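Local coordinates for protein CytC3 (Streptomyces sp., PDB 3GJB) that probably halogenates an amino acid tethered to a carrier protein, as an iron(II)- and 2-oxoglutarate-dependent enzyme of the phytanoyl-CoA dioxygenase family, at residues T154-Q159 with D251-F256; N160-L165 with A241-T246. All blocks are in the same frame, centred on the assembly; numbering follows the deposited sequence.

Contact 1: T154-Q159 with D251-F256; sequences THSTEQ and DYRMGF. With AKG (2-oxoglutaric acid), chain D.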
ATOM      1  N   THR A 154       4.914   7.483  11.487  1.00 38.56           N
ATOM      2  CA  THR A 154       5.132   7.858  12.881  1.00 39.16           C
ATOM      3  C   THR A 154       5.423   6.474  13.438  1.00 37.61           C
ATOM      4  O   THR A 154       5.346   5.498  12.701  1.00 39.85           O
ATOM      5  CB  THR A 154       3.867   8.401  13.582  1.00 38.94           C
ATOM      6  OG1 THR A 154       2.841   7.409  13.537  1.00 42.83           O
ATOM      7  CG2 THR A 154       3.377   9.672  12.921  1.00 38.71           C
ATOM      8  N   HIS A 155       5.766   6.358  14.709  1.00 37.45           N
ATOM      9  CA  HIS A 155       6.021   5.027  15.239  1.00 36.11           C
ATOM     10  C   HIS A 155       4.707   4.247  15.392  1.00 35.39           C
ATOM     11  O   HIS A 155       3.649   4.816  15.663  1.00 33.06           O
ATOM     12  CB  HIS A 155       6.724   5.108  16.599  1.00 38.30           C
ATOM     13  CG  HIS A 155       5.911   5.781  17.665  1.00 41.71           C
ATOM     14  ND1 HIS A 155       6.067   5.499  19.006  1.00 41.76           N
ATOM     15  CD2 HIS A 155       4.949   6.733  17.590  1.00 41.64           C
ATOM     16  CE1 HIS A 155       5.236   6.247  19.710  1.00 41.14           C
ATOM     17  NE2 HIS A 155       4.548   7.006  18.876  1.00 42.97           N
ATOM     18  N   SER A 156       4.770   2.942  15.190  1.00 34.42           N
ATOM     19  CA  SER A 156       3.589   2.126  15.366  1.00 34.52           C
ATOM     20  C   SER A 156       3.928   1.276  16.572  1.00 35.33           C
ATOM     21  O   SER A 156       4.809   0.421  16.505  1.00 36.61           O
ATOM     22  CB  SER A 156       3.337   1.235  14.152  1.00 31.84           C
ATOM     23  OG  SER A 156       2.106   0.555  14.320  1.00 33.38           O
ATOM     24  N   THR A 157       3.238   1.514  17.678  1.00 36.15           N
ATOM     25  CA  THR A 157       3.519   0.776  18.900  1.00 37.49           C
ATOM     26  C   THR A 157       2.304   0.021  19.390  1.00 39.28           C
ATOM     27  O   THR A 157       1.201   0.179  18.857  1.00 40.39           O
ATOM     28  CB  THR A 157       3.950   1.732  20.016  1.00 36.40           C
ATOM     29  OG1 THR A 157       2.866   2.626  20.313  1.00 38.50           O
ATOM     30  CG2 THR A 157       5.154   2.547  19.576  1.00 36.17           C
ATOM     31  N   GLU A 158       2.508  -0.808  20.407  1.00 39.34           N
ATOM     32  CA  GLU A 158       1.394  -1.540  20.972  1.00 41.26           C
ATOM     33  C   GLU A 158       0.503  -0.509  21.632  1.00 39.91           C
ATOM     34  O   GLU A 158      -0.716  -0.626  21.607  1.00 41.06           O
ATOM     35  CB  GLU A 158       1.865  -2.559  22.010  1.00 41.41           C
ATOM     36  CG  GLU A 158       2.520  -3.785  21.407  1.00 45.08           C
ATOM     37  CD  GLU A 158       2.916  -4.808  22.451  1.00 48.14           C
ATOM     38  OE1 GLU A 158       2.025  -5.314  23.170  1.00 49.64           O
ATOM     39  OE2 GLU A 158       4.123  -5.104  22.554  1.00 49.95           O
ATOM     40  N   GLN A 159       1.110   0.522  22.204  1.00 38.74           N
ATOM     41  CA  GLN A 159       0.314   1.537  22.868  1.00 38.79           C
ATOM     42  C   GLN A 159      -0.575   2.327  21.910  1.00 37.92           C
ATOM     43  O   GLN A 159      -1.688   2.693  22.281  1.00 38.44           O
ATOM     44  CB  GLN A 159       1.198   2.498  23.671  1.00 40.42           C
ATOM     45  CG  GLN A 159       0.382   3.499  24.473  1.00 44.60           C
ATOM     46  CD  GLN A 159       1.212   4.338  25.427  1.00 47.71           C
ATOM     47  OE1 GLN A 159       2.067   5.114  25.008  1.00 49.84           O
ATOM     48  NE2 GLN A 159       0.954   4.189  26.723  1.00 48.33           N
ATOM     49  N   ASP A 251      -0.374  11.383  20.627  1.00 39.21           N
ATOM     50  CA  ASP A 251       0.407  10.312  20.022  1.00 40.52           C
ATOM     51  C   ASP A 251      -0.441   9.581  18.985  1.00 42.24           C
ATOM     52  O   ASP A 251      -1.197   8.676  19.314  1.00 46.66           O
ATOM     53  CB  ASP A 251       0.879   9.343  21.110  1.00 38.70           C
ATOM     54  CG  ASP A 251       1.557   8.102  20.548  1.00 39.42           C
ATOM     55  OD1 ASP A 251       2.163   8.183  19.461  1.00 41.00           O
ATOM     56  OD2 ASP A 251       1.499   7.042  21.210  1.00 40.15           O
ATOM     57  N   TYR A 252      -0.335   9.978  17.730  1.00 43.14           N
ATOM     58  CA  TYR A 252      -1.120   9.314  16.703  1.00 42.72           C
ATOM     59  C   TYR A 252      -0.193   8.449  15.874  1.00 43.01           C
ATOM     60  O   TYR A 252       1.000   8.723  15.766  1.00 43.89           O
ATOM     61  CB  TYR A 252      -1.823  10.348  15.817  1.00 41.82           C
ATOM     62  CG  TYR A 252      -0.885  11.116  14.920  1.00 41.56           C
ATOM     63  CD1 TYR A 252      -0.455  10.576  13.707  1.00 40.73           C
ATOM     64  CD2 TYR A 252      -0.366  12.349  15.317  1.00 41.27           C
ATOM     65  CE1 TYR A 252       0.477  11.238  12.917  1.00 41.63           C
ATOM     66  CE2 TYR A 252       0.572  13.023  14.534  1.00 41.42           C
ATOM     67  CZ  TYR A 252       0.992  12.461  13.335  1.00 41.07           C
ATOM     68  OH  TYR A 252       1.936  13.097  12.565  1.00 37.58           O
ATOM     69  N   ARG A 253      -0.735   7.377  15.321  1.00 42.94           N
ATOM     70  CA  ARG A 253       0.062   6.506  14.488  1.00 43.38           C
ATOM     71  C   ARG A 253      -0.371   6.752  13.058  1.00 44.20           C
ATOM     72  O   ARG A 253      -1.565   6.880  12.781  1.00 45.40           O
ATOM     73  CB  ARG A 253      -0.159   5.045  14.856  1.00 43.12           C
ATOM     74  CG  ARG A 253       0.405   4.095  13.822  1.00 45.08           C
ATOM     75  CD  ARG A 253      -0.681   3.643  12.858  1.00 45.09           C
ATOM     76  NE  ARG A 253      -1.403   2.487  13.382  1.00 43.29           N
ATOM     77  CZ  ARG A 253      -2.429   1.897  12.777  1.00 43.60           C
ATOM     78  NH1 ARG A 253      -2.880   2.351  11.611  1.00 41.52           N
ATOM     79  NH2 ARG A 253      -2.988   0.832  13.331  1.00 44.08           N
ATOM     80  N   MET A 254       0.598   6.834  12.155  1.00 43.19           N
ATOM     81  CA  MET A 254       0.297   7.068  10.757  1.00 39.67           C
ATOM     82  C   MET A 254       1.033   6.093   9.879  1.00 39.13           C
ATOM     83  O   MET A 254       2.257   6.142   9.767  1.00 38.14           O
ATOM     84  CB  MET A 254       0.681   8.486  10.339  1.00 40.90           C
ATOM     85  CG  MET A 254       0.210   8.837   8.935  1.00 38.65           C
ATOM     86  SD  MET A 254      -1.574   8.614   8.772  1.00 39.55           S
ATOM     87  CE  MET A 254      -2.176  10.081   9.591  1.00 35.17           C
ATOM     88  N   GLY A 255       0.274   5.196   9.263  1.00 37.61           N
ATOM     89  CA  GLY A 255       0.861   4.231   8.365  1.00 37.26           C
ATOM     90  C   GLY A 255       0.522   4.629   6.937  1.00 36.67           C
ATOM     91  O   GLY A 255      -0.562   5.138   6.658  1.00 34.23           O
ATOM     92  N   PHE A 256       1.465   4.426   6.030  1.00 36.37           N
ATOM     93  CA  PHE A 256       1.230   4.735   4.637  1.00 35.60           C
ATOM     94  C   PHE A 256       1.386   3.418   3.915  1.00 33.71           C
ATOM     95  O   PHE A 256       2.454   2.835   3.921  1.00 33.60           O
ATOM     96  CB  PHE A 256       2.258   5.733   4.118  1.00 37.44           C
ATOM     97  CG  PHE A 256       2.164   5.970   2.641  1.00 38.34           C
ATOM     98  CD1 PHE A 256       1.051   6.602   2.095  1.00 38.01           C
ATOM     99  CD2 PHE A 256       3.176   5.543   1.792  1.00 36.87           C
ATOM    100  CE1 PHE A 256       0.948   6.810   0.720  1.00 38.29           C
ATOM    101  CE2 PHE A 256       3.082   5.745   0.412  1.00 38.89           C
ATOM    102  CZ  PHE A 256       1.965   6.380  -0.122  1.00 37.55           C
TER
HETATM  103  C1  AKG D 321      -6.408  -3.637   8.660  1.00 67.52           C
HETATM  104  O1  AKG D 321      -5.862  -2.727   8.058  1.00 71.65           O
HETATM  105  O2  AKG D 321      -6.674  -4.780   8.015  1.00 67.25           O
HETATM  106  C2  AKG D 321      -6.777  -3.472  10.103  1.00 67.63           C
HETATM  107  O5  AKG D 321      -7.332  -4.381  10.731  1.00 58.41           O
HETATM  108  C3  AKG D 321      -6.451  -2.158  10.768  1.00 66.78           C
HETATM  109  C4  AKG D 321      -6.913  -2.158  12.208  1.00 66.81           C
HETATM  110  C5  AKG D 321      -6.576  -0.853  12.859  1.00 67.63           C
HETATM  111  O3  AKG D 321      -5.999   0.024  12.244  1.00 67.23           O
HETATM  112  O4  AKG D 321      -6.924  -0.669  14.135  1.00 68.12           O
HETATM  113  O   HOH W   1      -0.126   1.607  15.472  1.00 44.97           O
HETATM  114  O   HOH W   2       3.145   4.870  21.511  1.00 39.06           O
HETATM  115  O   HOH W   3       1.080   7.558  23.818  1.00 46.28           O
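The backbones of T154 and M254 come together through one weak hydrogen bond, T154 N to M254 O (3.4 Å). M254 N donates to T154 OG1 (2.7 Å). The T154 hydroxyl is used twice. T154 OG1 accepts from M254 N and donates to Y252 O at 3.2 Å, on a lone pair in the carbonyl plane. Its chi1 of 59° tucks OG1 between backbone N and carbonyl carbon and sends T154 CG2 against the Y252 ring, 3.3 Å from Y252 CE1. Y252 OH is bonded to W41. H155 NE2 donates to D251 OD1 (2.7 Å). It comes in on the syn side but 31° out of the carboxylate plane, and ring and carboxylate are turned 37° apart. D251 OD2 takes hydrogen bonds from two waters, which link it to T157 OG1 and Q159 OE1. Another water joins S156 OG to R253 NE. The bent R253 chain carries its guanidinium toward the 2-oxoglutarate C5 carboxylate, with a weak bond from R253 NH2 to O3 (3.3 Å). An arginine at this end of the cosubstrate is familiar in this enzyme family. R253 NH1 is held by F106 O and NH2 also by G161 O. The contact ties the loop after strand 147-152 to the start of strand 253-262, beside strand 98-108 and against W41 of helix 34-48.

Contact 2: N160-L165 with A241-T246; sequences NGCLQL and ASLPHT. With AKG (2-oxoglutaric acid), chain D.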
ATOM      1  N   ASN A 160      -0.110   2.599  20.688  1.00 36.64           N
ATOM      2  CA  ASN A 160      -0.966   3.355  19.773  1.00 35.34           C
ATOM      3  C   ASN A 160      -1.739   2.547  18.724  1.00 34.31           C
ATOM      4  O   ASN A 160      -2.132   3.069  17.684  1.00 35.68           O
ATOM      5  CB  ASN A 160      -0.207   4.549  19.146  1.00 33.20           C
ATOM      6  CG  ASN A 160       0.896   4.151  18.177  1.00 35.00           C
ATOM      7  OD1 ASN A 160       1.742   4.981  17.857  1.00 36.74           O
ATOM      8  ND2 ASN A 160       0.883   2.914  17.690  1.00 33.19           N
ATOM      9  N   GLY A 161      -1.963   1.270  19.029  1.00 33.62           N
ATOM     10  CA  GLY A 161      -2.758   0.395  18.183  1.00 35.55           C
ATOM     11  C   GLY A 161      -2.136  -0.306  16.999  1.00 36.77           C
ATOM     12  O   GLY A 161      -2.791  -0.454  15.970  1.00 36.69           O
ATOM     13  N   CYS A 162      -0.897  -0.763  17.143  1.00 38.29           N
ATOM     14  CA  CYS A 162      -0.197  -1.430  16.055  1.00 39.97           C
ATOM     15  C   CYS A 162      -0.909  -2.684  15.563  1.00 42.14           C
ATOM     16  O   CYS A 162      -1.723  -3.277  16.271  1.00 41.39           O
ATOM     17  CB  CYS A 162       1.220  -1.804  16.487  1.00 40.35           C
ATOM     18  SG  CYS A 162       1.281  -3.145  17.711  1.00 39.06           S
ATOM     19  N   LEU A 163      -0.584  -3.078  14.335  1.00 43.88           N
ATOM     20  CA  LEU A 163      -1.154  -4.269  13.727  1.00 45.32           C
ATOM     21  C   LEU A 163      -0.638  -5.516  14.433  1.00 45.77           C
ATOM     22  O   LEU A 163       0.359  -5.476  15.159  1.00 44.45           O
ATOM     23  CB  LEU A 163      -0.769  -4.346  12.246  1.00 48.84           C
ATOM     24  CG  LEU A 163      -1.495  -3.504  11.185  1.00 52.57           C
ATOM     25  CD1 LEU A 163      -2.024  -2.207  11.773  1.00 53.54           C
ATOM     26  CD2 LEU A 163      -0.523  -3.227  10.030  1.00 51.44           C
ATOM     27  N   GLN A 164      -1.330  -6.624  14.208  1.00 45.93           N
ATOM     28  CA  GLN A 164      -0.954  -7.903  14.785  1.00 46.99           C
ATOM     29  C   GLN A 164      -0.971  -8.936  13.675  1.00 48.85           C
ATOM     30  O   GLN A 164      -1.966  -9.084  12.957  1.00 48.11           O
ATOM     31  CB  GLN A 164      -1.928  -8.299  15.885  1.00 45.93           C
ATOM     32  CG  GLN A 164      -1.807  -7.460  17.129  1.00 44.15           C
ATOM     33  CD  GLN A 164      -2.997  -7.620  18.039  1.00 45.12           C
ATOM     34  OE1 GLN A 164      -4.091  -7.156  17.731  1.00 45.80           O
ATOM     35  NE2 GLN A 164      -2.796  -8.288  19.163  1.00 45.47           N
ATOM     36  N   LEU A 165       0.148  -9.633  13.528  1.00 51.36           N
ATOM     37  CA  LEU A 165       0.283 -10.651  12.500  1.00 53.55           C
ATOM     38  C   LEU A 165       0.435 -12.033  13.115  1.00 54.86           C
ATOM     39  O   LEU A 165       0.874 -12.180  14.260  1.00 55.22           O
ATOM     40  CB  LEU A 165       1.477 -10.317  11.607  1.00 52.71           C
ATOM     41  CG  LEU A 165       1.225  -9.039  10.808  1.00 53.39           C
ATOM     42  CD1 LEU A 165       2.500  -8.548  10.161  1.00 54.21           C
ATOM     43  CD2 LEU A 165       0.156  -9.315   9.772  1.00 51.94           C
ATOM     44  N   ALA A 241      -4.765  -8.699  12.959  1.00 37.91           N
ATOM     45  CA  ALA A 241      -5.636  -8.114  13.963  1.00 36.84           C
ATOM     46  C   ALA A 241      -4.980  -6.802  14.346  1.00 36.34           C
ATOM     47  O   ALA A 241      -3.969  -6.426  13.772  1.00 36.48           O
ATOM     48  CB  ALA A 241      -5.747  -9.033  15.174  1.00 33.94           C
ATOM     49  N   SER A 242      -5.559  -6.088  15.296  1.00 37.28           N
ATOM     50  CA  SER A 242      -4.961  -4.838  15.717  1.00 37.92           C
ATOM     51  C   SER A 242      -5.384  -4.517  17.130  1.00 38.95           C
ATOM     52  O   SER A 242      -6.484  -4.865  17.566  1.00 38.80           O
ATOM     53  CB  SER A 242      -5.358  -3.697  14.783  1.00 34.94           C
ATOM     54  OG  SER A 242      -6.747  -3.433  14.878  1.00 38.33           O
ATOM     55  N   LEU A 243      -4.482  -3.858  17.842  1.00 39.71           N
ATOM     56  CA  LEU A 243      -4.708  -3.474  19.216  1.00 39.27           C
ATOM     57  C   LEU A 243      -5.397  -2.130  19.267  1.00 39.12           C
ATOM     58  O   LEU A 243      -5.378  -1.376  18.299  1.00 38.22           O
ATOM     59  CB  LEU A 243      -3.367  -3.362  19.941  1.00 41.03           C
ATOM     60  CG  LEU A 243      -2.592  -4.659  20.135  1.00 41.72           C
ATOM     61  CD1 LEU A 243      -1.158  -4.341  20.519  1.00 39.70           C
ATOM     62  CD2 LEU A 243      -3.287  -5.488  21.216  1.00 39.40           C
ATOM     63  N   PRO A 244      -6.046  -1.827  20.397  1.00 38.04           N
ATOM     64  CA  PRO A 244      -6.719  -0.536  20.531  1.00 37.22           C
ATOM     65  C   PRO A 244      -5.628   0.488  20.836  1.00 37.18           C
ATOM     66  O   PRO A 244      -4.528   0.125  21.250  1.00 36.33           O
ATOM     67  CB  PRO A 244      -7.657  -0.757  21.720  1.00 38.37           C
ATOM     68  CG  PRO A 244      -6.889  -1.735  22.572  1.00 37.66           C
ATOM     69  CD  PRO A 244      -6.381  -2.718  21.525  1.00 36.70           C
ATOM     70  N   HIS A 245      -5.926   1.762  20.619  1.00 36.59           N
ATOM     71  CA  HIS A 245      -4.960   2.813  20.887  1.00 35.92           C
ATOM     72  C   HIS A 245      -5.220   3.270  22.315  1.00 36.25           C
ATOM     73  O   HIS A 245      -6.254   3.868  22.605  1.00 36.69           O
ATOM     74  CB  HIS A 245      -5.162   3.968  19.902  1.00 34.55           C
ATOM     75  CG  HIS A 245      -4.176   5.083  20.064  1.00 37.25           C
ATOM     76  ND1 HIS A 245      -3.836   5.603  21.296  1.00 36.59           N
ATOM     77  CD2 HIS A 245      -3.493   5.811  19.147  1.00 36.91           C
ATOM     78  CE1 HIS A 245      -2.991   6.605  21.130  1.00 37.41           C
ATOM     79  NE2 HIS A 245      -2.767   6.753  19.836  1.00 36.84           N
ATOM     80  N   THR A 246      -4.280   2.988  23.206  1.00 35.98           N
ATOM     81  CA  THR A 246      -4.440   3.348  24.611  1.00 36.81           C
ATOM     82  C   THR A 246      -3.387   4.337  25.079  1.00 37.31           C
ATOM     83  O   THR A 246      -3.091   4.411  26.267  1.00 40.13           O
ATOM     84  CB  THR A 246      -4.360   2.085  25.506  1.00 35.10           C
ATOM     85  OG1 THR A 246      -3.124   1.406  25.259  1.00 35.73           O
ATOM     86  CG2 THR A 246      -5.498   1.134  25.190  1.00 33.93           C
TER
HETATM   87  C1  AKG D 321      -6.408  -3.637   8.660  1.00 67.52           C
HETATM   88  O1  AKG D 321      -5.862  -2.727   8.058  1.00 71.65           O
HETATM   89  O2  AKG D 321      -6.674  -4.780   8.015  1.00 67.25           O
HETATM   90  C2  AKG D 321      -6.777  -3.472  10.103  1.00 67.63           C
HETATM   91  O5  AKG D 321      -7.332  -4.381  10.731  1.00 58.41           O
HETATM   92  C3  AKG D 321      -6.451  -2.158  10.768  1.00 66.78           C
HETATM   93  C4  AKG D 321      -6.913  -2.158  12.208  1.00 66.81           C
HETATM   94  C5  AKG D 321      -6.576  -0.853  12.859  1.00 67.63           C
HETATM   95  O3  AKG D 321      -5.999   0.024  12.244  1.00 67.23           O
HETATM   96  O4  AKG D 321      -6.924  -0.669  14.135  1.00 68.12           O
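The imidazole of H245 has N160 CA over the centre of one face, 3.6 Å from the ring centroid, a CH-pi contact. The two segments run antiparallel, and their strand parts, 163-165 and 241-242, belong to the smaller sheet of the cupin (double-stranded beta-helix) fold, with strand 163-165 in its middle. N160 CB lies over the same face of the ring, 3.4 Å from H245 NE2. The ring nitrogen NE2 is hydrogen-bonded to D251 O. With chi1 at -178°, H245 CG stands anti to the backbone N, and this swings the ring against the N160 backbone. Q164 and A241 form a hydrogen-bonded pair: Q164 N reaches A241 O at 2.7 Å, and A241 N reaches Q164 O at 2.8 Å. L163 and S242 form the adjoining non-hydrogen-bonded pair. Beyond it L243 N gives a nearly straight bond (173°) to C162 O. On the face of Q164 and A241, the glutamine chain crosses L243 at about a right angle, with Q164 CD 3.7 Å from L243 CG. L243 CD1 also touches C162 SG. G161 CA lies 3.2 Å from L243 O. A CB there would crowd that oxygen, and the positive phi and psi of G161 would also press it on the preceding carbonyl. Replacing H245 by an alanine would probably leave the D251 carbonyl without its imidazole partner and uncover the N160 backbone. K108 NZ is bonded to G161 O, L243 O and 2-oxoglutarate, joining both segments to the cosubstrate. The S242 side chain lies on the L163 face of the sheet, about 6 Å from the iron(II) ion. S242 OG is hydrogen-bonded to T115 OG1, and S242 OG donates to 2-oxoglutarate O4 at 2.9 Å.

How the contacts relate
Contact 2 is nested in the chain loop closed by contact 1, and their centres lie 9 Å apart. Segment 160-165 continues directly from 154-159, so both hold the same crossing between strands 147-152 and 163-165. Contact 1 is partly buried and fixes that crossing to the larger sheet, mostly through side-chain hydroxyl, imidazole, carboxylate and water bonds. Contact 2 is buried and pairs backbones in the smaller sheet, with apolar side chains and a ring over a backbone. They meet at Q159 O and T246 N, a probable hydrogen bond, and again where D251 pairs with H245. Each sends one residue, R253 or S242, to the same 2-oxoglutarate carboxylate, one to each oxygen.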